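Local coordinates for ammonium transporter (Kuenenia stuttgartiensis, PDB 6EU6), which probably senses ammonium at the membrane and passes the signal to a histidine kinase, using a protein body of the ammonium transporter family, at residues 6-11 against 229-234; 182-187 against 386-391; 208-213 against 268-273. All blocks are in the same frame, centred on the assembly; numbering follows the deposited sequence. Where two conformers were deposited one is given.

Contact 1. Residues 6-11 against 229-234; sequences ININHL and LRVSVN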
loop_
_atom_site.group_PDB
_atom_site.type_symbol
_atom_site.label_atom_id
_atom_site.label_comp_id
_atom_site.label_asym_id
_atom_site.label_seq_id
_atom_site.Cartn_x
_atom_site.Cartn_y
_atom_site.Cartn_z
ATOM N N ILE A 6 2.216 -23.732 -12.791
ATOM C CA ILE A 6 3.433 -23.357 -12.077
ATOM C C ILE A 6 3.664 -21.845 -12.180
ATOM O O ILE A 6 4.027 -21.214 -11.180
ATOM C CB ILE A 6 4.658 -24.091 -12.608
ATOM C CG1 ILE A 6 4.642 -25.569 -12.142
ATOM C CG2 ILE A 6 5.932 -23.427 -12.105
ATOM C CD1 ILE A 6 5.718 -26.443 -12.800
ATOM N N ASN A 7 3.428 -21.269 -13.367
ATOM C CA ASN A 7 3.538 -19.821 -13.577
ATOM C C ASN A 7 2.562 -19.005 -12.723
ATOM O O ASN A 7 2.935 -18.004 -12.164
ATOM C CB ASN A 7 3.295 -19.425 -15.028
ATOM C CG ASN A 7 4.484 -19.728 -15.892
ATOM O OD1 ASN A 7 5.538 -20.013 -15.361
ATOM N ND2 ASN A 7 4.311 -19.662 -17.226
ATOM N N ILE A 8 1.333 -19.465 -12.629
ATOM C CA ILE A 8 0.295 -18.817 -11.806
ATOM C C ILE A 8 0.729 -18.886 -10.318
ATOM O O ILE A 8 0.449 -17.975 -9.554
ATOM C CB ILE A 8 -0.988 -19.617 -12.024
ATOM C CG1 ILE A 8 -1.537 -19.281 -13.398
ATOM C CG2 ILE A 8 -2.018 -19.374 -10.985
ATOM C CD1 ILE A 8 -2.634 -20.249 -13.829
ATOM N N ASN A 9 1.369 -19.988 -9.936
ATOM C CA ASN A 9 1.735 -20.237 -8.564
ATOM C C ASN A 9 2.880 -19.314 -8.168
ATOM O O ASN A 9 2.869 -18.724 -7.073
ATOM C CB ASN A 9 2.146 -21.684 -8.353
ATOM C CG ASN A 9 0.995 -22.624 -8.336
ATOM O OD1 ASN A 9 -0.180 -22.292 -8.320
ATOM N ND2 ASN A 9 1.333 -23.867 -8.391
ATOM N N HIS A 10 3.824 -19.116 -9.072
ATOM C CA HIS A 10 4.842 -18.072 -8.911
ATOM C C HIS A 10 4.264 -16.688 -8.756
ATOM O O HIS A 10 4.639 -15.957 -7.874
ATOM C CB HIS A 10 5.825 -18.023 -10.086
ATOM C CG HIS A 10 6.880 -19.066 -10.038
ATOM N ND1 HIS A 10 8.013 -18.933 -9.282
ATOM C CD2 HIS A 10 7.033 -20.216 -10.727
ATOM C CE1 HIS A 10 8.785 -19.982 -9.444
ATOM N NE2 HIS A 10 8.208 -20.779 -10.302
ATOM N N LEU A 11 3.347 -16.337 -9.634
ATOM C CA LEU A 11 2.747 -15.051 -9.600
ATOM C C LEU A 11 2.126 -14.782 -8.228
ATOM O O LEU A 11 2.334 -13.686 -7.654
ATOM C CB LEU A 11 1.712 -14.927 -10.702
ATOM C CG LEU A 11 0.898 -13.627 -10.774
ATOM C CD1 LEU A 11 1.812 -12.414 -10.817
ATOM C CD2 LEU A 11 -0.019 -13.682 -12.003
ATOM N N LEU A 229 0.991 -21.576 -1.121
ATOM C CA LEU A 229 2.056 -21.842 -2.075
ATOM C C LEU A 229 1.543 -22.228 -3.470
ATOM O O LEU A 229 2.274 -22.705 -4.260
ATOM C CB LEU A 229 3.045 -22.859 -1.518
ATOM C CG LEU A 229 3.736 -22.399 -0.265
ATOM C CD1 LEU A 229 4.648 -23.492 0.275
ATOM C CD2 LEU A 229 4.513 -21.111 -0.464
ATOM N N ARG A 230 0.272 -21.958 -3.752
ATOM C CA ARG A 230 -0.326 -22.301 -5.039
ATOM C C ARG A 230 -1.659 -21.581 -5.107
ATOM O O ARG A 230 -2.184 -21.152 -4.085
ATOM C CB ARG A 230 -0.553 -23.809 -5.209
ATOM C CG ARG A 230 -1.793 -24.334 -4.500
ATOM C CD ARG A 230 -2.014 -25.809 -4.815
ATOM N NE ARG A 230 -1.261 -26.111 -6.010
ATOM C CZ ARG A 230 -1.717 -25.942 -7.251
ATOM N NH1 ARG A 230 -2.988 -25.523 -7.473
ATOM N NH2 ARG A 230 -0.894 -26.213 -8.250
ATOM N N VAL A 231 -2.195 -21.431 -6.307
ATOM C CA VAL A 231 -3.480 -20.798 -6.451
ATOM C C VAL A 231 -4.497 -21.859 -6.596
ATOM O O VAL A 231 -4.372 -22.685 -7.463
ATOM C CB VAL A 231 -3.522 -19.933 -7.721
ATOM C CG1 VAL A 231 -4.834 -19.195 -7.792
ATOM C CG2 VAL A 231 -2.331 -18.975 -7.767
ATOM N N SER A 232 -5.514 -21.828 -5.756
ATOM C CA SER A 232 -6.717 -22.685 -5.885
ATOM C C SER A 232 -7.880 -21.847 -5.400
ATOM O O SER A 232 -7.711 -20.765 -4.859
ATOM C CB SER A 232 -6.651 -23.957 -5.037
ATOM O OG SER A 232 -6.187 -23.751 -3.705
ATOM N N VAL A 233 -9.046 -22.389 -5.537
ATOM C CA VAL A 233 -10.273 -21.886 -4.901
ATOM C C VAL A 233 -10.112 -21.605 -3.386
ATOM O O VAL A 233 -10.738 -20.710 -2.788
ATOM C CB VAL A 233 -11.409 -22.906 -5.214
ATOM C CG1 VAL A 233 -11.423 -23.213 -6.720
ATOM C CG2 VAL A 233 -11.197 -24.227 -4.515
ATOM N N ASN A 234 -9.168 -22.286 -2.771
ATOM C CA ASN A 234 -8.919 -22.101 -1.360
ATOM C C ASN A 234 -8.389 -20.717 -0.968
ATOM O O ASN A 234 -8.352 -20.376 0.238
ATOM C CB ASN A 234 -7.911 -23.158 -0.888
ATOM C CG ASN A 234 -8.507 -24.507 -0.936
ATOM O OD1 ASN A 234 -9.676 -24.662 -0.589
ATOM N ND2 ASN A 234 -7.755 -25.483 -1.425
#
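In the conformer given for Arg230, the amide of Asn9 and the guanidinium of Arg230 stand with their planes 90° apart. Asn9 OD1 lies over one face of the guanidinium, 3.9 Å above its plane and shifted toward the rim. From the same face side Asn9 ND2 comes within 3.2 Å of Arg230 NH2, but both are donors and no bond forms. Because Arg230 was modelled in two conformers, this whole placing of the guanidinium against the amide is doubtful. Nearer the backbone the amide is held more firmly. Asn9 CG rests 3.6 Å from Arg230 CA, and Asn9 OD1 receives Val231 N at 3.0 Å, along a fairly straight N-H line (160°) that arrives from above the carbonyl plane. With CG beside its own backbone N (chi1 -75°), Asn9 also lets OD1 accept from Gln5 NE2, one turn earlier in the same helix; Gln5 NE2 in addition bonds weakly to Val231 O. The first membrane-spanning helix, 2-34, is thus joined to the loop between helices 206-226 and 234-261, part of the eleven-helix bundle of the Amt fold. A leucine in place of Asn9 would probably leave Val231 N and Gln5 NE2 each without this shared acceptor, and the loop less tightly held to the helix. Beside the polar link, Ile8 and Val231 cross at about a right angle, and their methyls are pressed together, Ile8 CG2 to Val231 CG2 at 3.3 Å, tighter than usual. Val231 CG2 also reaches the backbone, 3.5 Å from Ile8 O. This apolar side faces the other two subunits: Ile8 meets Ile8 of both, and Val231 packs on Leu11 of the third subunit.

Contact 2. Residues 182-187 against 386-391; sequences AIMVGP and KRLRVT. With LMT (dodecyl-beta-D-maltoside), chain E; ZDM (nonyl 4-O-alpha-D-glucopyranosyl-beta-D-glucopyranoside), chain D.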
loop_
_atom_site.group_PDB
_atom_site.type_symbol
_atom_site.label_atom_id
_atom_site.label_comp_id
_atom_site.label_asym_id
_atom_site.label_seq_id
_atom_site.Cartn_x
_atom_site.Cartn_y
_atom_site.Cartn_z
ATOM N N ALA A 182 13.147 -7.483 26.187
ATOM C CA ALA A 182 12.525 -6.499 27.015
ATOM C C ALA A 182 12.949 -6.669 28.506
ATOM O O ALA A 182 13.065 -5.698 29.270
ATOM C CB ALA A 182 11.015 -6.578 26.916
ATOM N N ILE A 183 13.105 -7.903 28.899
ATOM C CA ILE A 183 13.518 -8.232 30.266
ATOM C C ILE A 183 14.939 -7.773 30.531
ATOM O O ILE A 183 15.201 -7.106 31.493
ATOM C CB ILE A 183 13.418 -9.747 30.560
ATOM C CG1 ILE A 183 11.962 -10.094 30.798
ATOM C CG2 ILE A 183 14.128 -10.122 31.877
ATOM C CD1 ILE A 183 11.690 -11.593 30.820
ATOM N N MET A 184 15.855 -8.126 29.662
ATOM C CA MET A 184 17.233 -7.773 29.835
ATOM C C MET A 184 17.465 -6.289 29.681
ATOM O O MET A 184 18.358 -5.754 30.324
ATOM C CB MET A 184 18.054 -8.609 28.852
ATOM C CG MET A 184 18.002 -10.105 29.166
ATOM S SD MET A 184 18.674 -10.374 30.861
ATOM C CE MET A 184 20.282 -9.700 30.578
ATOM N N VAL A 185 16.705 -5.583 28.840
ATOM C CA VAL A 185 16.860 -4.113 28.743
ATOM C C VAL A 185 16.284 -3.393 30.012
ATOM O O VAL A 185 16.796 -2.375 30.489
ATOM C CB VAL A 185 16.165 -3.610 27.457
ATOM C CG1 VAL A 185 16.019 -2.108 27.469
ATOM C CG2 VAL A 185 16.904 -4.088 26.227
ATOM N N GLY A 186 15.174 -3.905 30.493
ATOM C CA GLY A 186 14.495 -3.373 31.636
ATOM C C GLY A 186 13.441 -2.385 31.213
ATOM O O GLY A 186 13.403 -1.954 30.059
ATOM N N PRO A 187 12.613 -1.967 32.155
ATOM C CA PRO A 187 11.534 -1.027 31.800
ATOM C C PRO A 187 11.969 0.370 31.490
ATOM O O PRO A 187 13.077 0.815 31.818
ATOM C CB PRO A 187 10.629 -0.999 33.059
ATOM C CG PRO A 187 11.218 -2.047 33.996
ATOM C CD PRO A 187 12.642 -2.268 33.589
ATOM N N LYS A 386 28.503 -4.802 25.954
ATOM C CA LYS A 386 27.898 -3.535 25.546
ATOM C C LYS A 386 26.616 -3.398 26.329
ATOM O O LYS A 386 25.773 -4.318 26.277
ATOM C CB LYS A 386 27.622 -3.488 24.056
ATOM C CG LYS A 386 27.211 -2.104 23.539
ATOM C CD LYS A 386 28.419 -1.279 23.094
ATOM C CE LYS A 386 28.439 0.139 23.664
ATOM N NZ LYS A 386 28.644 0.208 25.150
ATOM N N ARG A 387 26.486 -2.299 27.070
ATOM C CA ARG A 387 25.264 -2.005 27.815
ATOM C C ARG A 387 24.037 -1.961 26.833
ATOM O O ARG A 387 24.125 -1.521 25.694
ATOM C CB ARG A 387 25.374 -0.737 28.672
ATOM C CG ARG A 387 25.897 -0.967 30.108
ATOM C CD ARG A 387 25.203 -2.068 30.941
ATOM N NE ARG A 387 23.800 -1.764 31.319
ATOM C CZ ARG A 387 22.690 -2.368 30.853
ATOM N NH1 ARG A 387 22.738 -3.350 30.006
ATOM N NH2 ARG A 387 21.508 -2.007 31.275
ATOM N N LEU A 388 22.929 -2.495 27.314
ATOM C CA LEU A 388 21.764 -2.744 26.489
ATOM C C LEU A 388 20.931 -1.496 26.419
ATOM O O LEU A 388 20.180 -1.341 25.424
ATOM C CB LEU A 388 20.924 -3.933 27.036
ATOM C CG LEU A 388 21.622 -5.270 27.152
ATOM C CD1 LEU A 388 20.681 -6.329 27.674
ATOM C CD2 LEU A 388 22.327 -5.673 25.845
ATOM N N ARG A 389 20.951 -0.685 27.491
ATOM C CA ARG A 389 20.176 0.544 27.497
ATOM C C ARG A 389 20.974 1.776 27.191
ATOM O O ARG A 389 22.187 1.818 27.377
ATOM C CB ARG A 389 19.547 0.878 28.803
ATOM C CG ARG A 389 18.940 -0.178 29.559
ATOM C CD ARG A 389 18.582 0.369 30.920
ATOM N NE ARG A 389 17.542 1.403 30.936
ATOM C CZ ARG A 389 16.250 1.229 31.213
ATOM N NH1 ARG A 389 15.708 0.023 31.419
ATOM N NH2 ARG A 389 15.473 2.278 31.277
ATOM N N VAL A 390 20.265 2.813 26.786
ATOM C CA VAL A 390 20.844 4.143 26.714
ATOM C C VAL A 390 20.866 4.757 28.131
ATOM O O VAL A 390 20.230 4.242 29.069
ATOM C CB VAL A 390 20.104 5.073 25.718
ATOM C CG1 VAL A 390 20.004 4.445 24.365
ATOM C CG2 VAL A 390 18.696 5.497 26.228
ATOM N N THR A 391 21.581 5.873 28.295
ATOM C CA THR A 391 21.656 6.519 29.623
ATOM C C THR A 391 20.309 7.136 29.947
ATOM O O THR A 391 19.505 7.450 29.050
ATOM C CB THR A 391 22.758 7.596 29.697
ATOM O OG1 THR A 391 22.420 8.696 28.824
ATOM C CG2 THR A 391 24.097 7.000 29.247
HETATM C C1B LMT E . 23.741 3.834 23.445
HETATM C C2B LMT E . 23.781 5.251 24.107
HETATM C C3B LMT E . 25.088 5.438 24.866
HETATM C C4B LMT E . 25.117 4.336 25.885
HETATM C C5B LMT E . 25.165 2.980 25.232
HETATM C C6B LMT E . 25.324 1.912 26.328
HETATM O O1B LMT E . 24.791 3.720 22.492
HETATM O O2B LMT E . 23.723 6.306 23.138
HETATM O O3B LMT E . 25.207 6.674 25.585
HETATM O "O4'" LMT E . 26.259 4.496 26.736
HETATM O O5B LMT E . 23.975 2.808 24.411
HETATM O O6B LMT E . 24.725 2.284 27.621
HETATM C "C1'" LMT E . 25.553 3.243 18.482
HETATM C "C2'" LMT E . 24.454 4.129 18.931
HETATM C "C3'" LMT E . 24.575 4.489 20.341
HETATM C "C4'" LMT E . 24.504 3.287 21.170
HETATM C "C5'" LMT E . 25.534 2.259 20.642
HETATM C "C6'" LMT E . 25.374 0.943 21.374
HETATM O "O1'" LMT E . 25.405 2.966 17.107
HETATM O "O2'" LMT E . 24.525 5.351 18.252
HETATM O "O3'" LMT E . 23.520 5.327 20.773
HETATM O "O5'" LMT E . 25.448 2.051 19.241
HETATM O "O6'" LMT E . 24.023 0.452 21.471
HETATM C C1 LMT E . 26.465 2.112 16.601
HETATM C C2 LMT E . 26.372 2.005 15.071
HETATM C C3 LMT E . 27.303 0.958 14.467
HETATM C C4 LMT E . 27.197 0.876 12.924
HETATM C C5 LMT E . 26.579 -0.433 12.415
HETATM C C6 LMT E . 27.229 -1.101 11.206
HETATM C C7 LMT E . 26.247 -2.109 10.575
HETATM C C8 LMT E . 26.789 -3.524 10.403
HETATM C C9 LMT E . 25.783 -4.530 9.782
HETATM C C10 LMT E . 26.446 -5.854 9.254
HETATM C C11 LMT E . 25.700 -7.214 9.478
HETATM C C12 LMT E . 25.133 -7.953 8.249
HETATM C C1 ZDM D . 10.167 -8.832 37.821
HETATM O O1 ZDM D . 10.626 -3.111 38.929
HETATM C C2 ZDM D . 9.839 -7.582 38.668
HETATM O O2 ZDM D . 7.650 -1.559 40.529
HETATM C C3 ZDM D . 10.295 -6.170 38.192
HETATM O O3 ZDM D . 9.901 -5.613 41.671
HETATM C C4 ZDM D . 10.958 -6.204 36.806
HETATM O O4 ZDM D . 7.717 -3.888 41.848
HETATM C C5 ZDM D . 10.074 -4.298 41.122
HETATM O O5 ZDM D . 11.792 -7.344 36.744
HETATM C C6 ZDM D . 11.253 -8.660 36.715
HETATM O O6 ZDM D . 10.807 -0.650 37.673
HETATM C C7 ZDM D . 8.712 -3.675 40.839
HETATM O O7 ZDM D . 11.168 -5.531 39.150
HETATM C C8 ZDM D . 8.933 -2.207 40.555
HETATM C C9 ZDM D . 9.663 -2.088 39.205
HETATM C C10 ZDM D . 10.661 -4.326 39.725
HETATM C C11 ZDM D . 10.444 -0.788 39.055
HETATM O O16 ZDM D . 11.084 -8.957 35.306
HETATM C C18 ZDM D . 10.219 -9.947 34.748
HETATM C C19 ZDM D . 10.505 -11.355 35.224
HETATM C C22 ZDM D . 10.387 -12.388 34.115
HETATM C C25 ZDM D . 9.218 -13.333 34.302
HETATM C C28 ZDM D . 8.946 -14.225 33.082
HETATM C C31 ZDM D . 9.705 -15.540 33.118
HETATM C C34 ZDM D . 9.017 -16.628 32.324
HETATM O O49 ZDM D . 8.916 -9.446 37.456
HETATM O O55 ZDM D . 10.404 -7.874 39.933
HETATM C C57 ZDM D . 11.859 -4.988 36.546
HETATM O O61 ZDM D . 11.051 -3.811 36.525
#
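This is a partly buried contact in which Arg389, in the loop after helix 353-385, binds backbone carbonyls at the C-terminal end of helix 167-185, on what is probably the cytoplasmic side of the transporter fold. Its guanidinium meets Pro187 O end-on with two nitrogens, NH1 at 2.8 Å and NH2 at 2.9 Å, and that oxygen lies in the guanidinium plane. Arg389 NH1 also donates to Val185 O, 2.8 Å away and 19° out of that plane. A bend at chi3 (66°) swings the head across the helix end, with Arg389 CG passing 3.2 Å from Val185 O. Gly186 leaves the helix with positive phi between these two carbonyls; a beta carbon there would clash with Arg389 NH1 and would also be jammed against the Val185 carbonyl. Alongside, Leu388 CD1 packs on Met184 CB (3.7 Å), and Leu388 CB faces Val185 CG2. Detergents flank the contact: Pro187 CG touches the maltoside ZDM, and O6B of dodecyl maltoside donates to Arg389 O at 2.6 Å. Beyond the contact, Arg389 NH2 forms a salt bridge with Glu395. The positive head therefore lies between a carboxylate and carbonyls at and just past a helix C-terminus, whose dipole would add negative potential, a setting that would be expected to keep the arginine charged.

Contact 3. Residues 208-213 against 268-273; sequences LATLGT and SLFTAI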
loop_
_atom_site.group_PDB
_atom_site.type_symbol
_atom_site.label_atom_id
_atom_site.label_comp_id
_atom_site.label_asym_id
_atom_site.label_seq_id
_atom_site.Cartn_x
_atom_site.Cartn_y
_atom_site.Cartn_z
ATOM N N LEU A 208 -1.548 7.228 13.333
ATOM C CA LEU A 208 -0.504 6.519 12.669
ATOM C C LEU A 208 -0.531 4.995 13.049
ATOM O O LEU A 208 -0.342 4.137 12.184
ATOM C CB LEU A 208 0.844 7.153 13.033
ATOM C CG LEU A 208 2.036 6.681 12.232
ATOM C CD1 LEU A 208 1.900 6.982 10.749
ATOM C CD2 LEU A 208 3.257 7.393 12.781
ATOM N N ALA A 209 -0.769 4.691 14.320
ATOM C CA ALA A 209 -0.986 3.301 14.715
ATOM C C ALA A 209 -2.186 2.658 13.983
ATOM O O ALA A 209 -2.180 1.499 13.726
ATOM C CB ALA A 209 -1.206 3.199 16.197
ATOM N N THR A 210 -3.224 3.422 13.698
ATOM C CA THR A 210 -4.407 2.947 12.995
ATOM C C THR A 210 -3.992 2.613 11.572
ATOM O O THR A 210 -4.329 1.520 11.037
ATOM C CB THR A 210 -5.521 4.019 12.997
ATOM O OG1 THR A 210 -5.841 4.349 14.341
ATOM C CG2 THR A 210 -6.781 3.481 12.393
ATOM N N LEU A 211 -3.229 3.512 10.951
ATOM C CA LEU A 211 -2.772 3.230 9.594
ATOM C C LEU A 211 -1.868 1.954 9.625
ATOM O O LEU A 211 -1.968 1.103 8.719
ATOM C CB LEU A 211 -2.056 4.420 8.959
ATOM C CG LEU A 211 -2.895 5.698 8.772
ATOM C CD1 LEU A 211 -2.105 6.826 8.075
ATOM C CD2 LEU A 211 -4.190 5.467 8.036
ATOM N N GLY A 212 -1.060 1.819 10.678
ATOM C CA GLY A 212 -0.231 0.645 10.872
ATOM C C GLY A 212 -1.051 -0.638 10.937
ATOM O O GLY A 212 -0.757 -1.604 10.251
ATOM N N THR A 213 -2.152 -0.592 11.684
ATOM C CA THR A 213 -3.004 -1.770 11.817
ATOM C C THR A 213 -3.560 -2.146 10.462
ATOM O O THR A 213 -3.545 -3.291 10.085
ATOM C CB THR A 213 -4.138 -1.450 12.847
ATOM O OG1 THR A 213 -3.533 -1.119 14.109
ATOM C CG2 THR A 213 -5.051 -2.565 12.994
ATOM N N SER A 268 -5.526 -1.230 23.402
ATOM C CA SER A 268 -6.002 -2.594 23.618
ATOM C C SER A 268 -6.821 -3.059 22.455
ATOM O O SER A 268 -6.844 -4.249 22.181
ATOM C CB SER A 268 -6.802 -2.702 24.923
ATOM O OG SER A 268 -5.874 -2.564 25.959
ATOM N N LEU A 269 -7.553 -2.150 21.788
ATOM C CA LEU A 269 -8.304 -2.552 20.609
ATOM C C LEU A 269 -7.339 -3.015 19.502
ATOM O O LEU A 269 -7.561 -4.034 18.841
ATOM C CB LEU A 269 -9.150 -1.399 20.107
ATOM C CG LEU A 269 -9.817 -1.624 18.760
ATOM C CD1 LEU A 269 -10.899 -2.662 18.885
ATOM C CD2 LEU A 269 -10.405 -0.315 18.259
ATOM N N PHE A 270 -6.250 -2.265 19.297
ATOM C CA PHE A 270 -5.254 -2.681 18.295
ATOM C C PHE A 270 -4.628 -3.984 18.660
ATOM O O PHE A 270 -4.498 -4.899 17.825
ATOM C CB PHE A 270 -4.080 -1.660 18.176
ATOM C CG PHE A 270 -4.488 -0.243 17.767
ATOM C CD1 PHE A 270 -5.350 -0.012 16.763
ATOM C CD2 PHE A 270 -3.894 0.838 18.352
ATOM C CE1 PHE A 270 -5.742 1.264 16.383
ATOM C CE2 PHE A 270 -4.262 2.120 17.985
ATOM C CZ PHE A 270 -5.165 2.324 16.972
ATOM N N THR A 271 -4.238 -4.113 19.933
ATOM C CA THR A 271 -3.646 -5.376 20.414
ATOM C C THR A 271 -4.526 -6.552 20.033
ATOM O O THR A 271 -4.059 -7.571 19.594
ATOM C CB THR A 271 -3.398 -5.317 21.938
ATOM O OG1 THR A 271 -2.473 -4.291 22.192
ATOM C CG2 THR A 271 -2.848 -6.620 22.486
ATOM N N ALA A 272 -5.822 -6.431 20.282
ATOM C CA ALA A 272 -6.680 -7.524 20.057
ATOM C C ALA A 272 -6.794 -7.898 18.551
ATOM O O ALA A 272 -6.833 -9.075 18.214
ATOM C CB ALA A 272 -8.032 -7.215 20.663
ATOM N N ILE A 273 -6.921 -6.866 17.674
ATOM C CA ILE A 273 -7.002 -7.063 16.256
ATOM C C ILE A 273 -5.766 -7.809 15.771
ATOM O O ILE A 273 -5.877 -8.824 15.105
ATOM C CB ILE A 273 -7.203 -5.713 15.521
ATOM C CG1 ILE A 273 -8.620 -5.218 15.872
ATOM C CG2 ILE A 273 -7.049 -5.953 14.039
ATOM C CD1 ILE A 273 -8.879 -3.783 15.500
#
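Two nearly parallel helix segments, their axes 11° apart and 10.9 Å from each other at closest, come nearest at Thr213 and Phe270, whose CA atoms are 6.9 Å apart. Phe270 bridges the two helices. With chi1 at -60° its CG lies beside the backbone N, and the ring extends to segment 208-213, where Ala209 O lies over one face. Ala209 CB touches Phe270 CE2 at 3.7 Å, while Thr210 OG1 approaches the ring edge, 3.4 Å from Phe270 CZ. Thr213 OG1 lies 3.4 Å from Phe270 CD1, the side chains about perpendicular. Helices 206-226 and 266-280, linked in sequence through helix 234-261, here make a wall of the Amt bundle that faces the trimer interface: Phe270 packs on Leu48 and Ile273 on Leu52 of the third subunit, and Tyr30 of helix 2-34 lies against Phe270 and Thr213. Both hydroxyls beside the ring bond to carbonyls of their own helix. Thr210 OG1 bonds to Val206 O, and Thr213 OG1 donates to Ala209 O at 3.0 Å. Thr213 N reaches Ala209 O from the opposite face of the carbonyl plane, so this oxygen is held twice. Thr213 CG2 meets Ile273 CG2 at 4.1 Å.

Overall arrangement
Contact 3 is fully buried and contact 1 largely so, with an exposed arginine at its margin; both reach the third subunit, whereas contact 2, partly buried and bordered by detergent, touches no other protein subunit. They use different stretches of the same bundle: helix 206-226 carries 208-213, and the loop following it carries 229-234, while helix 2-34 provides 6-11 and also lines contact 3. Contacts 1 and 2 lie on opposite sides of the chain's centre, their centres about 45 Å apart. Each joins a loop to a helix through polar bonds, neutral amide to backbone in contact 1, charged guanidinium to carbonyls in contact 2. Contact 3, helix against helix, relies on an aromatic ring instead.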